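Local coordinates for protein fervidolysin (Fervidobacterium pennivorans, PDB 1R6V) that degrades keratin into peptides as a subtilisin-like serine protease, allowing its bacterium to grow on native feathers, at residues Val340-Val345 / Gly429-Asp434; Trp148-Gly153 / Leu395-Asn400; Glu532-Ser537 / Asn553-Leu558; Gly309-Ile314 / Ala488-Ile493; Gln559-Thr564 / Ala591-Tyr596. The protein carries 1 engineered substitution. All coordinates share one frame; numbering follows the deposited sequence.

Contact 1 (Val340-Val345 / Gly429-Asp434)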
# COMPACT_ATOMS: atom_id res chain seq x y z
N VAL A 340 -13.41 -1.12 -13.78
CA VAL A 340 -14.74 -0.85 -14.31
C VAL A 340 -15.38 0.33 -13.57
O VAL A 340 -14.89 0.79 -12.54
CB VAL A 340 -15.70 -2.06 -14.14
CG1 VAL A 340 -15.15 -3.29 -14.89
CG2 VAL A 340 -15.89 -2.39 -12.66
N GLY A 341 -16.48 0.82 -14.13
CA GLY A 341 -17.22 1.89 -13.48
C GLY A 341 -18.58 1.33 -13.10
O GLY A 341 -19.01 0.29 -13.61
N ALA A 342 -19.26 2.01 -12.18
CA ALA A 342 -20.59 1.56 -11.77
C ALA A 342 -21.37 2.80 -11.37
O ALA A 342 -20.78 3.86 -11.16
CB ALA A 342 -20.50 0.58 -10.56
N PRO A 343 -22.70 2.67 -11.25
CA PRO A 343 -23.56 3.81 -10.86
C PRO A 343 -23.03 4.45 -9.59
O PRO A 343 -22.82 3.77 -8.59
CB PRO A 343 -24.95 3.17 -10.70
CG PRO A 343 -24.68 1.71 -10.57
CD PRO A 343 -23.51 1.45 -11.46
N GLY A 344 -22.81 5.77 -9.62
CA GLY A 344 -22.27 6.45 -8.46
C GLY A 344 -22.82 7.86 -8.26
O GLY A 344 -22.18 8.70 -7.61
N VAL A 345 -23.98 8.12 -8.83
CA VAL A 345 -24.63 9.42 -8.68
C VAL A 345 -26.11 9.16 -8.42
O VAL A 345 -26.69 8.29 -9.03
CB VAL A 345 -24.42 10.29 -9.96
CG1 VAL A 345 -25.03 11.66 -9.75
CG2 VAL A 345 -22.94 10.43 -10.27
N GLY A 429 -15.41 -0.12 -18.89
CA GLY A 429 -16.80 0.28 -19.02
C GLY A 429 -17.68 0.03 -17.82
O GLY A 429 -17.19 -0.19 -16.71
N LEU A 430 -18.99 0.08 -18.05
CA LEU A 430 -20.00 -0.14 -17.02
C LEU A 430 -20.09 -1.61 -16.62
O LEU A 430 -20.26 -2.48 -17.48
CB LEU A 430 -21.36 0.32 -17.55
CG LEU A 430 -22.60 -0.08 -16.75
CD1 LEU A 430 -22.58 0.63 -15.37
CD2 LEU A 430 -23.86 0.31 -17.53
N VAL A 431 -20.00 -1.89 -15.33
CA VAL A 431 -20.10 -3.27 -14.87
C VAL A 431 -21.51 -3.80 -15.21
O VAL A 431 -22.51 -3.10 -15.04
CB VAL A 431 -19.83 -3.37 -13.33
CG1 VAL A 431 -20.95 -2.69 -12.55
CG2 VAL A 431 -19.69 -4.84 -12.91
N LYS A 432 -21.58 -5.03 -15.70
CA LYS A 432 -22.84 -5.65 -16.07
C LYS A 432 -23.00 -7.01 -15.39
O LYS A 432 -22.34 -7.98 -15.77
CB LYS A 432 -22.92 -5.80 -17.59
CG LYS A 432 -23.23 -4.49 -18.31
CD LYS A 432 -24.67 -4.11 -18.04
CE LYS A 432 -25.12 -2.99 -18.93
NZ LYS A 432 -26.53 -2.64 -18.60
N LEU A 433 -23.87 -7.05 -14.39
CA LEU A 433 -24.12 -8.28 -13.64
C LEU A 433 -24.73 -9.35 -14.53
O LEU A 433 -24.35 -10.52 -14.45
CB LEU A 433 -25.07 -8.02 -12.47
CG LEU A 433 -25.00 -8.86 -11.18
CD1 LEU A 433 -26.37 -8.86 -10.54
CD2 LEU A 433 -24.53 -10.27 -11.45
N ASP A 434 -25.67 -8.97 -15.38
CA ASP A 434 -26.29 -9.98 -16.21
C ASP A 434 -25.31 -10.65 -17.17
O ASP A 434 -25.28 -11.88 -17.26
CB ASP A 434 -27.54 -9.44 -16.95
CG ASP A 434 -27.27 -8.18 -17.78
OD1 ASP A 434 -26.14 -7.66 -17.79
OD2 ASP A 434 -28.23 -7.70 -18.44
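Gly341 pairs with Leu430 in a single beta bridge, their CA atoms 4.9 Å apart, and Gly341 supplies both bonds: its N gives a hydrogen to Gly429 O at 2.9 Å, and its O accepts from Val431 N, also at 2.9 Å. Both bonds are nearly straight. Leu430 CA adds a CA-H...O contact to Gly341 O.

Val431 does most of the side-chain work. Its CG1 lies between the backbone N and the carbonyl carbon (chi1 67°), which lays that methyl 3.9 Å from Ala342 CB. Val431 CB is 4.1 Å from Val340 CG2, the two valines approaching each other at a slant. Leu430 starts out pointing the other way, but with CG anti to the backbone N (chi1 168°) the chain folds back until CD1 stands 4.1 Å from Pro343 CD, the leucine and the proline ring crossing at about a right angle. Helix 380-397 covers the strand, with Val387 against Val340 and His386 against Ala342 and Pro343, while Ile141 touches both Pro343 and Val431.

Strand 338-343 runs parallel to strand 314-322 in the central sheet of the subtilisin-like alpha/beta fold. The covering helix also carries Ser381, the probable charge-relay serine, whose side chain is about 11 Å from that of Ala342.

Contact 2 (Trp148-Gly153 / Leu395-Asn400)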
# COMPACT_ATOMS: atom_id res chain seq x y z
N TRP A 148 -31.96 -12.85 -9.95
CA TRP A 148 -31.76 -13.25 -8.56
C TRP A 148 -32.21 -14.68 -8.30
O TRP A 148 -31.75 -15.32 -7.36
CB TRP A 148 -32.49 -12.33 -7.59
CG TRP A 148 -31.83 -11.01 -7.41
CD1 TRP A 148 -30.49 -10.75 -7.44
CD2 TRP A 148 -32.48 -9.77 -7.11
NE1 TRP A 148 -30.27 -9.41 -7.17
CE2 TRP A 148 -31.47 -8.79 -6.97
CE3 TRP A 148 -33.82 -9.39 -6.95
CZ2 TRP A 148 -31.76 -7.45 -6.67
CZ3 TRP A 148 -34.12 -8.05 -6.65
CH2 TRP A 148 -33.08 -7.10 -6.52
N GLU A 149 -33.11 -15.18 -9.14
CA GLU A 149 -33.57 -16.55 -8.98
C GLU A 149 -32.42 -17.52 -9.24
O GLU A 149 -32.39 -18.63 -8.70
CB GLU A 149 -34.72 -16.86 -9.94
CG GLU A 149 -35.97 -16.04 -9.68
CD GLU A 149 -37.18 -16.64 -10.37
OE1 GLU A 149 -37.59 -17.74 -9.96
OE2 GLU A 149 -37.70 -16.01 -11.31
N GLU A 150 -31.48 -17.10 -10.08
CA GLU A 150 -30.33 -17.96 -10.38
C GLU A 150 -29.22 -17.76 -9.34
O GLU A 150 -28.64 -18.72 -8.84
CB GLU A 150 -29.78 -17.67 -11.79
CG GLU A 150 -28.42 -18.32 -12.05
CD GLU A 150 -27.89 -18.12 -13.45
OE1 GLU A 150 -28.31 -17.18 -14.15
OE2 GLU A 150 -27.01 -18.91 -13.86
N ALA A 151 -28.95 -16.50 -9.01
CA ALA A 151 -27.91 -16.16 -8.03
C ALA A 151 -28.20 -14.80 -7.39
O ALA A 151 -28.60 -13.87 -8.08
CB ALA A 151 -26.55 -16.12 -8.73
N SER A 152 -28.00 -14.70 -6.08
CA SER A 152 -28.26 -13.46 -5.34
C SER A 152 -27.24 -13.20 -4.21
O SER A 152 -27.43 -12.29 -3.40
CB SER A 152 -29.66 -13.51 -4.74
OG SER A 152 -29.74 -14.56 -3.79
N GLY A 153 -26.18 -13.99 -4.16
CA GLY A 153 -25.17 -13.82 -3.13
C GLY A 153 -25.33 -14.74 -1.92
O GLY A 153 -24.67 -14.56 -0.91
N LEU A 395 -19.75 -14.91 -6.91
CA LEU A 395 -19.10 -15.93 -6.08
C LEU A 395 -20.06 -17.05 -5.73
O LEU A 395 -19.62 -18.15 -5.39
CB LEU A 395 -18.50 -15.29 -4.83
CG LEU A 395 -17.25 -14.46 -5.15
CD1 LEU A 395 -16.80 -13.70 -3.92
CD2 LEU A 395 -16.13 -15.38 -5.68
N GLN A 396 -21.36 -16.79 -5.81
CA GLN A 396 -22.32 -17.86 -5.55
C GLN A 396 -22.31 -18.80 -6.75
O GLN A 396 -22.31 -20.02 -6.59
CB GLN A 396 -23.75 -17.32 -5.39
CG GLN A 396 -24.77 -18.45 -5.23
CD GLN A 396 -26.19 -17.94 -5.12
OE1 GLN A 396 -26.41 -16.76 -4.85
NE2 GLN A 396 -27.15 -18.83 -5.32
N LYS A 397 -22.31 -18.23 -7.94
CA LYS A 397 -22.33 -19.05 -9.15
C LYS A 397 -21.01 -19.71 -9.51
O LYS A 397 -20.99 -20.80 -10.09
CB LYS A 397 -22.82 -18.24 -10.35
CG LYS A 397 -22.90 -19.07 -11.63
CD LYS A 397 -23.65 -18.37 -12.75
CE LYS A 397 -23.77 -19.27 -13.98
NZ LYS A 397 -24.51 -18.63 -15.09
N PHE A 398 -19.90 -19.05 -9.18
CA PHE A 398 -18.57 -19.58 -9.49
C PHE A 398 -17.80 -19.66 -8.17
O PHE A 398 -16.86 -18.90 -7.93
CB PHE A 398 -17.87 -18.63 -10.46
CG PHE A 398 -18.67 -18.33 -11.69
CD1 PHE A 398 -19.32 -17.10 -11.84
CD2 PHE A 398 -18.82 -19.28 -12.70
CE1 PHE A 398 -20.09 -16.83 -12.96
CE2 PHE A 398 -19.58 -19.03 -13.83
CZ PHE A 398 -20.22 -17.80 -13.97
N PRO A 399 -18.18 -20.62 -7.32
CA PRO A 399 -17.52 -20.76 -6.02
C PRO A 399 -16.02 -21.00 -6.05
O PRO A 399 -15.33 -20.67 -5.09
CB PRO A 399 -18.30 -21.88 -5.36
CG PRO A 399 -18.75 -22.71 -6.50
CD PRO A 399 -19.17 -21.69 -7.52
N ASN A 400 -15.51 -21.54 -7.15
CA ASN A 400 -14.08 -21.80 -7.21
C ASN A 400 -13.26 -20.68 -7.87
O ASN A 400 -12.06 -20.84 -8.09
CB ASN A 400 -13.80 -23.13 -7.93
CG ASN A 400 -14.39 -24.32 -7.21
OD1 ASN A 400 -14.51 -24.32 -5.98
ND2 ASN A 400 -14.77 -25.35 -7.96
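Gln396 and the backbone of Ser152 and Gly153 make the neutral hydrogen bonds here. Gln396 OE1 accepts from Ser152 N at 2.9 Å and from Gly153 N at 2.9 Å. The two donors use different parts of the oxygen: Ser152 N sits above the carbonyl plane, 35° out of it, while Gly153 N lies almost straight beyond the oxygen, with a C=O...N angle of 165°. Thr154 N is a third donor to the same atom, so one amide oxygen gathers three successive backbone N-H groups. A chi1 of 175° swings CG away from the backbone N, and with the rest extended the glutamine reaches across at full length. Shortened to an alanine, this position would probably leave those N-H groups without their shared acceptor and free the loop after helix 145-150 to shift.

In the subtilisin-like catalytic domain, the contact ties the end of that short helix to the end of helix 380-397, the long helix near whose start Ser381 lies.

The charged interaction is a salt bridge from Lys397 NZ to Glu150 OE2, 2.8 Å long, reaching the carboxylate on its syn side but well out of the carboxylate plane. Both chains are extended. Lys397 NZ also bonds Leu437 O, so the ammonium group has two anchors.

Ala151 turns its CB toward the glutamine amide, 3.9 Å from Gln396 OE1, and Leu437 of helix 433-438 touches both Ala151 and Glu150.

Contact 3 (Glu532-Ser537 / Asn553-Leu558)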
# COMPACT_ATOMS: atom_id res chain seq x y z
N GLU A 532 23.85 6.29 -6.52
CA GLU A 532 23.84 4.86 -6.20
C GLU A 532 22.66 4.13 -6.85
O GLU A 532 22.66 2.90 -6.95
CB GLU A 532 23.79 4.67 -4.68
CG GLU A 532 25.02 5.26 -4.00
CD GLU A 532 24.88 5.38 -2.51
OE1 GLU A 532 23.79 5.81 -2.05
OE2 GLU A 532 25.86 5.06 -1.80
N GLU A 533 21.66 4.88 -7.29
CA GLU A 533 20.49 4.29 -7.93
C GLU A 533 20.89 3.59 -9.23
O GLU A 533 21.73 4.08 -9.98
CB GLU A 533 19.44 5.36 -8.23
CG GLU A 533 18.15 4.80 -8.81
CD GLU A 533 17.18 5.86 -9.30
OE1 GLU A 533 16.12 5.49 -9.86
OE2 GLU A 533 17.46 7.07 -9.11
N ARG A 534 20.29 2.43 -9.48
CA ARG A 534 20.54 1.65 -10.69
C ARG A 534 19.18 1.51 -11.38
O ARG A 534 18.15 1.59 -10.72
CB ARG A 534 21.07 0.26 -10.33
CG ARG A 534 22.26 0.22 -9.37
CD ARG A 534 23.56 0.47 -10.10
NE ARG A 534 23.57 1.79 -10.68
CZ ARG A 534 24.24 2.15 -11.77
NH1 ARG A 534 24.98 1.27 -12.43
NH2 ARG A 534 24.14 3.39 -12.20
N GLN A 535 19.19 1.31 -12.69
CA GLN A 535 17.95 1.16 -13.44
C GLN A 535 18.04 0.03 -14.46
O GLN A 535 19.13 -0.32 -14.93
CB GLN A 535 17.60 2.47 -14.17
CG GLN A 535 17.36 3.65 -13.24
CD GLN A 535 17.00 4.91 -14.00
OE1 GLN A 535 17.58 5.21 -15.05
NE2 GLN A 535 16.05 5.68 -13.47
N ALA A 536 16.89 -0.56 -14.79
CA ALA A 536 16.82 -1.64 -15.76
C ALA A 536 15.46 -1.56 -16.42
O ALA A 536 14.48 -1.16 -15.79
CB ALA A 536 17.00 -2.99 -15.07
N SER A 537 15.40 -1.92 -17.70
CA SER A 537 14.13 -1.89 -18.40
C SER A 537 14.04 -3.18 -19.19
O SER A 537 15.03 -3.66 -19.74
CB SER A 537 14.05 -0.69 -19.34
OG SER A 537 15.04 -0.76 -20.34
N ASN A 553 19.35 -8.30 -11.92
CA ASN A 553 20.61 -8.27 -11.20
C ASN A 553 21.28 -6.92 -11.38
O ASN A 553 21.70 -6.56 -12.48
CB ASN A 553 21.53 -9.38 -11.71
CG ASN A 553 21.00 -10.76 -11.40
OD1 ASN A 553 21.06 -11.23 -10.27
ND2 ASN A 553 20.45 -11.42 -12.42
N PHE A 554 21.35 -6.16 -10.30
CA PHE A 554 21.97 -4.84 -10.33
C PHE A 554 23.49 -5.01 -10.27
O PHE A 554 24.00 -6.03 -9.80
CB PHE A 554 21.52 -4.01 -9.11
CG PHE A 554 20.21 -3.27 -9.31
CD1 PHE A 554 19.56 -3.29 -10.54
CD2 PHE A 554 19.66 -2.52 -8.28
CE1 PHE A 554 18.38 -2.57 -10.75
CE2 PHE A 554 18.49 -1.79 -8.48
CZ PHE A 554 17.85 -1.81 -9.72
N ASN A 555 24.20 -4.02 -10.78
CA ASN A 555 25.66 -3.99 -10.74
C ASN A 555 26.07 -2.53 -10.60
O ASN A 555 25.28 -1.63 -10.87
CB ASN A 555 26.29 -4.60 -12.01
CG ASN A 555 25.87 -3.89 -13.29
OD1 ASN A 555 26.03 -2.69 -13.44
ND2 ASN A 555 25.32 -4.65 -14.23
N SER A 556 27.31 -2.29 -10.18
CA SER A 556 27.80 -0.93 -10.00
C SER A 556 29.32 -0.88 -10.12
O SER A 556 29.99 -1.91 -10.15
CB SER A 556 27.40 -0.40 -8.62
OG SER A 556 27.84 -1.30 -7.61
N THR A 557 29.84 0.33 -10.18
CA THR A 557 31.28 0.54 -10.24
C THR A 557 31.62 1.53 -9.13
O THR A 557 30.86 2.46 -8.85
CB THR A 557 31.74 1.12 -11.60
OG1 THR A 557 31.02 2.32 -11.89
CG2 THR A 557 31.50 0.10 -12.70
N LEU A 558 32.77 1.32 -8.50
CA LEU A 558 33.20 2.20 -7.42
C LEU A 558 34.71 2.24 -7.37
O LEU A 558 35.36 1.20 -7.25
CB LEU A 558 32.69 1.70 -6.07
CG LEU A 558 33.15 2.48 -4.84
CD1 LEU A 558 32.64 3.91 -4.92
CD2 LEU A 558 32.64 1.81 -3.57
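Arg534 sets its CB squarely over one face of the Phe554 ring, 3.6 Å from the centroid and only 4° off the ring normal, a clean CH-pi contact. From there CG, anti to the carbonyl carbon (chi1 -51°), passes 3.9 Å from Phe554 CD2. CD comes implausibly near Asn555 O, so the exact place of that oxygen is doubtful. Bends at the next two torsions curl the chain back on its own backbone, where NE gives a hydrogen to Glu533 O at 3.0 Å from above the carbonyl plane; NH2 makes a weak bond to the same oxygen. At the tip, NH1 hydrogen-bonds Asn555 O at 3.3 Å, as far as that oxygen can be trusted. The guanidinium plane stands 63° from the Phe554 ring, which also meets Phe669 edge-to-face.

The arrangement is an interdomain junction: residues 553-558 link strand 549-553 of one beta-sandwich to strand 558-562 of the next, and Arg534, just before strand 535-543 of the first sandwich, packs against that link.

Contact 4 (Gly309-Ile314 / Ala488-Ile493)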
# COMPACT_ATOMS: atom_id res chain seq x y z
N GLY A 309 -3.92 1.62 -5.16
CA GLY A 309 -2.76 1.35 -5.99
C GLY A 309 -2.06 0.01 -5.85
O GLY A 309 -1.11 -0.26 -6.58
N TYR A 310 -2.50 -0.83 -4.91
CA TYR A 310 -1.84 -2.15 -4.78
C TYR A 310 -2.30 -3.07 -5.91
O TYR A 310 -3.49 -3.13 -6.23
CB TYR A 310 -2.19 -2.79 -3.43
CG TYR A 310 -1.57 -2.08 -2.24
CD1 TYR A 310 -2.33 -1.81 -1.10
CD2 TYR A 310 -0.23 -1.70 -2.24
CE1 TYR A 310 -1.77 -1.18 0.01
CE2 TYR A 310 0.35 -1.07 -1.12
CZ TYR A 310 -0.44 -0.82 -0.01
OH TYR A 310 0.11 -0.21 1.10
N PRO A 311 -1.36 -3.81 -6.53
CA PRO A 311 -1.76 -4.70 -7.62
C PRO A 311 -2.71 -5.79 -7.18
O PRO A 311 -2.55 -6.36 -6.09
CB PRO A 311 -0.43 -5.24 -8.14
CG PRO A 311 0.48 -5.19 -6.92
CD PRO A 311 0.10 -3.85 -6.32
N GLY A 312 -3.72 -6.06 -8.01
CA GLY A 312 -4.66 -7.11 -7.73
C GLY A 312 -6.06 -6.69 -7.30
O GLY A 312 -7.01 -7.46 -7.43
N VAL A 313 -6.18 -5.48 -6.76
CA VAL A 313 -7.49 -5.01 -6.33
C VAL A 313 -8.32 -4.65 -7.54
O VAL A 313 -7.79 -4.49 -8.64
CB VAL A 313 -7.39 -3.75 -5.43
CG1 VAL A 313 -6.46 -4.01 -4.26
CG2 VAL A 313 -6.95 -2.56 -6.23
N ILE A 314 -9.63 -4.57 -7.34
CA ILE A 314 -10.55 -4.18 -8.41
C ILE A 314 -10.88 -2.72 -8.10
O ILE A 314 -11.65 -2.43 -7.17
CB ILE A 314 -11.85 -4.99 -8.37
CG1 ILE A 314 -11.56 -6.48 -8.57
CG2 ILE A 314 -12.80 -4.48 -9.45
CD1 ILE A 314 -12.82 -7.36 -8.66
N ALA A 488 9.22 -7.87 -5.35
CA ALA A 488 8.07 -6.99 -5.54
C ALA A 488 7.04 -8.00 -6.05
O ALA A 488 7.27 -8.65 -7.07
CB ALA A 488 8.34 -5.92 -6.60
N ARG A 489 5.94 -8.15 -5.32
CA ARG A 489 4.91 -9.13 -5.67
C ARG A 489 3.70 -8.48 -6.29
O ARG A 489 3.22 -7.46 -5.81
CB ARG A 489 4.44 -9.89 -4.42
CG ARG A 489 5.54 -10.47 -3.56
CD ARG A 489 4.95 -11.17 -2.33
NE ARG A 489 4.32 -12.44 -2.67
CZ ARG A 489 3.93 -13.36 -1.79
NH1 ARG A 489 4.10 -13.16 -0.49
NH2 ARG A 489 3.38 -14.49 -2.21
N PHE A 490 3.20 -9.12 -7.35
CA PHE A 490 2.03 -8.62 -8.07
C PHE A 490 0.96 -9.71 -8.12
O PHE A 490 0.94 -10.50 -9.06
CB PHE A 490 2.43 -8.23 -9.50
CG PHE A 490 3.40 -7.08 -9.56
CD1 PHE A 490 4.76 -7.29 -9.41
CD2 PHE A 490 2.93 -5.79 -9.74
CE1 PHE A 490 5.66 -6.22 -9.43
CE2 PHE A 490 3.81 -4.71 -9.77
CZ PHE A 490 5.18 -4.93 -9.61
N PRO A 491 0.05 -9.75 -7.14
CA PRO A 491 -0.98 -10.79 -7.15
C PRO A 491 -2.18 -10.51 -8.03
O PRO A 491 -2.63 -9.37 -8.15
CB PRO A 491 -1.38 -10.91 -5.69
CG PRO A 491 -1.16 -9.52 -5.15
CD PRO A 491 0.05 -8.99 -5.87
N HIS A 492 -2.66 -11.57 -8.66
CA HIS A 492 -3.86 -11.50 -9.47
C HIS A 492 -3.91 -10.38 -10.49
O HIS A 492 -4.95 -9.78 -10.69
CB HIS A 492 -5.04 -11.43 -8.51
CG HIS A 492 -5.14 -12.64 -7.65
ND1 HIS A 492 -5.69 -13.83 -8.09
CD2 HIS A 492 -4.62 -12.91 -6.42
CE1 HIS A 492 -5.49 -14.77 -7.19
NE2 HIS A 492 -4.84 -14.24 -6.17
N ILE A 493 -2.79 -10.15 -11.17
CA ILE A 493 -2.72 -9.14 -12.20
C ILE A 493 -2.96 -9.80 -13.57
O ILE A 493 -2.99 -11.03 -13.69
CB ILE A 493 -1.33 -8.43 -12.25
CG1 ILE A 493 -0.21 -9.42 -12.59
CG2 ILE A 493 -1.05 -7.74 -10.91
CD1 ILE A 493 1.09 -8.73 -13.04
O HOH W 1 -7.38 -9.05 -9.50
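Pro311 and Gly312 are the middle pair of a type II turn from Tyr310 to Val313, and Gly312 takes the positive phi (107°) of its third position; opposite it, His492 also has positive phi (50°), where the strand turns a corner. At these two bends a loop of the subtilisin-like catalytic domain meets the edge strand 487-494 of the Ig-like beta-sandwich, making a buried domain interface.

Pro311 carries most of the packing. Its CB is 3.8 Å from Phe490 CD2 and equally 3.8 Å from Ile493 CG2, while CG lies 3.7 Å from Arg489 O. Pro311 and Phe490 approach obliquely, and Tyr478 of strand 478-481 touches Pro311, Phe490 and Ile493 alike. Pro491 CG packs on the backbone of the turn, 3.6 Å from Pro311 O.

Gly312 CA presses to 3.1 Å from Pro491 O, and a CB on it would collide with that oxygen. Polar ties from the catalytic domain lie alongside: Lys278 NZ bonds Arg489 O, and Arg407 NH2 bonds His492 O. A water bridges the two backbones, donating to Gly312 O at 2.6 Å and to His492 O at 2.8 Å.

Contact 5 (Gln559-Thr564 / Ala591-Tyr596)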
# COMPACT_ATOMS: atom_id res chain seq x y z
N GLN A 559 35.27 3.44 -7.48
CA GLN A 559 36.71 3.61 -7.40
C GLN A 559 36.99 4.71 -6.38
O GLN A 559 36.19 5.62 -6.22
CB GLN A 559 37.29 4.01 -8.76
CG GLN A 559 37.16 2.93 -9.85
CD GLN A 559 37.76 3.37 -11.17
OE1 GLN A 559 37.47 4.46 -11.67
NE2 GLN A 559 38.60 2.51 -11.75
N VAL A 560 38.12 4.60 -5.68
CA VAL A 560 38.49 5.63 -4.73
C VAL A 560 39.98 5.96 -4.89
O VAL A 560 40.80 5.06 -5.03
CB VAL A 560 38.22 5.22 -3.26
CG1 VAL A 560 38.99 3.98 -2.89
CG2 VAL A 560 38.59 6.37 -2.34
N LYS A 561 40.30 7.25 -4.88
CA LYS A 561 41.68 7.71 -5.02
C LYS A 561 41.92 8.84 -4.02
O LYS A 561 41.13 9.77 -3.94
CB LYS A 561 41.92 8.22 -6.44
CG LYS A 561 43.28 8.88 -6.69
CD LYS A 561 43.42 9.32 -8.15
CE LYS A 561 44.71 10.09 -8.40
NZ LYS A 561 44.87 10.43 -9.84
N PHE A 562 43.01 8.77 -3.25
CA PHE A 562 43.32 9.83 -2.28
C PHE A 562 44.52 10.61 -2.78
O PHE A 562 45.45 10.04 -3.33
CB PHE A 562 43.62 9.25 -0.91
CG PHE A 562 42.55 8.37 -0.38
CD1 PHE A 562 42.58 7.00 -0.63
CD2 PHE A 562 41.50 8.90 0.36
CE1 PHE A 562 41.57 6.16 -0.14
CE2 PHE A 562 40.49 8.07 0.86
CZ PHE A 562 40.53 6.69 0.60
N SER A 563 44.49 11.92 -2.55
CA SER A 563 45.55 12.83 -3.01
C SER A 563 46.50 13.35 -1.93
O SER A 563 47.54 13.94 -2.25
CB SER A 563 44.89 14.03 -3.67
OG SER A 563 44.03 14.67 -2.73
N THR A 564 46.15 13.13 -0.67
CA THR A 564 46.95 13.62 0.45
C THR A 564 48.25 12.86 0.68
O THR A 564 48.30 11.65 0.52
CB THR A 564 46.11 13.58 1.76
OG1 THR A 564 44.85 14.21 1.53
CG2 THR A 564 46.85 14.31 2.88
N ALA A 591 48.45 4.54 -0.78
CA ALA A 591 49.32 5.03 -1.84
C ALA A 591 48.67 6.28 -2.43
O ALA A 591 47.57 6.22 -2.97
CB ALA A 591 49.52 3.97 -2.91
N ARG A 592 49.35 7.42 -2.30
CA ARG A 592 48.86 8.69 -2.81
C ARG A 592 48.62 8.62 -4.31
O ARG A 592 49.45 8.11 -5.06
CB ARG A 592 49.86 9.80 -2.50
CG ARG A 592 49.39 11.20 -2.86
CD ARG A 592 50.36 12.29 -2.38
NE ARG A 592 51.33 12.70 -3.40
CZ ARG A 592 52.34 11.95 -3.82
NH1 ARG A 592 52.54 10.74 -3.32
NH2 ARG A 592 53.17 12.42 -4.75
N ASN A 593 47.46 9.12 -4.74
CA ASN A 593 47.08 9.16 -6.15
C ASN A 593 46.84 7.80 -6.79
O ASN A 593 46.69 7.69 -8.01
CB ASN A 593 48.14 9.94 -6.94
CG ASN A 593 48.12 11.42 -6.62
OD1 ASN A 593 49.12 12.12 -6.80
ND2 ASN A 593 46.99 11.90 -6.14
N GLN A 594 46.81 6.76 -5.96
CA GLN A 594 46.56 5.42 -6.46
C GLN A 594 45.05 5.20 -6.47
O GLN A 594 44.37 5.52 -5.50
CB GLN A 594 47.23 4.39 -5.54
CG GLN A 594 46.98 2.96 -5.96
CD GLN A 594 47.86 1.97 -5.23
OE1 GLN A 594 47.38 1.09 -4.52
NE2 GLN A 594 49.18 2.12 -5.40
N THR A 595 44.52 4.68 -7.58
CA THR A 595 43.09 4.43 -7.69
C THR A 595 42.76 3.01 -7.24
O THR A 595 43.24 2.05 -7.84
CB THR A 595 42.58 4.60 -9.14
OG1 THR A 595 42.76 5.95 -9.57
CG2 THR A 595 41.09 4.25 -9.23
N TYR A 596 41.96 2.88 -6.18
CA TYR A 596 41.56 1.56 -5.69
C TYR A 596 40.21 1.25 -6.34
O TYR A 596 39.29 2.05 -6.27
CB TYR A 596 41.38 1.56 -4.17
CG TYR A 596 42.63 1.92 -3.40
CD1 TYR A 596 42.89 3.24 -3.04
CD2 TYR A 596 43.56 0.95 -3.05
CE1 TYR A 596 44.04 3.58 -2.34
CE2 TYR A 596 44.72 1.27 -2.35
CZ TYR A 596 44.95 2.59 -2.00
OH TYR A 596 46.11 2.92 -1.33
O HOH W 2 44.68 7.76 -10.56
O HOH W 3 44.97 6.64 -3.26
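Tyr596 and Phe562 cross at about a right angle, Tyr596 CE1 coming in at the edge of the Phe562 ring, 4.1 Å from its CD1. They sit in the second beta-sandwich domain, where the outermost strand 595-597 pairs antiparallel with strand 558-562. Val560 and Tyr596 form a hydrogen-bonded pair, N to O in both directions, and Val560 CG1 lies 3.6 Å from Tyr596 CB on the face where Phe574 meets both aromatic rings. The Tyr596 hydroxyl bonds Ala589 O and takes a weak bond from Ala591 N.

Lys561 and Thr595 occupy the other face. Lys561, stretched out from its first torsion onward (chi1 173°), runs along the type II turn Ala591-Gln594 until CE is 3.1 Å from Asn593 O. Its NZ gives a hydrogen to a water at 2.8 Å, and that water donates to Asn593 O and is hydrogen-bonded to Thr595 OG1. Replacing Lys561 with an alanine would probably leave this water without its charged donor and open a gap alongside Asn593. Thr595 CG2 meets Gln559 CB obliquely at 3.8 Å.

Within the turn, Arg592 lays its CD 3.3 Å from Ser563 O. A second water accepts from Phe562 N at 2.9 Å between the two segments, and just past it Asn593 N bonds Phe562 O at 2.6 Å with an N-H...O angle of 163°.

In the fold
The five contacts run from the catalytic domain to the far end. Contacts 1 and 2 lie in that domain, centres 18 Å apart, and interleave in sequence; helix 380-397 covers the first and ends in the second, while helix 433-438 follows the bridge of contact 1 and touches contact 2. Contact 4, its centre 21 Å from that of contact 1, encloses it in sequence and joins the catalytic domain to the first beta-sandwich. The centre of contact 3 lies 26 Å from that of contact 4, between the sandwiches, and contact 5 takes up the next strand. The centres of contacts 2 and 5 are 73 Å apart, so the sandwiches, which may engage substrate, extend beyond the catalytic domain.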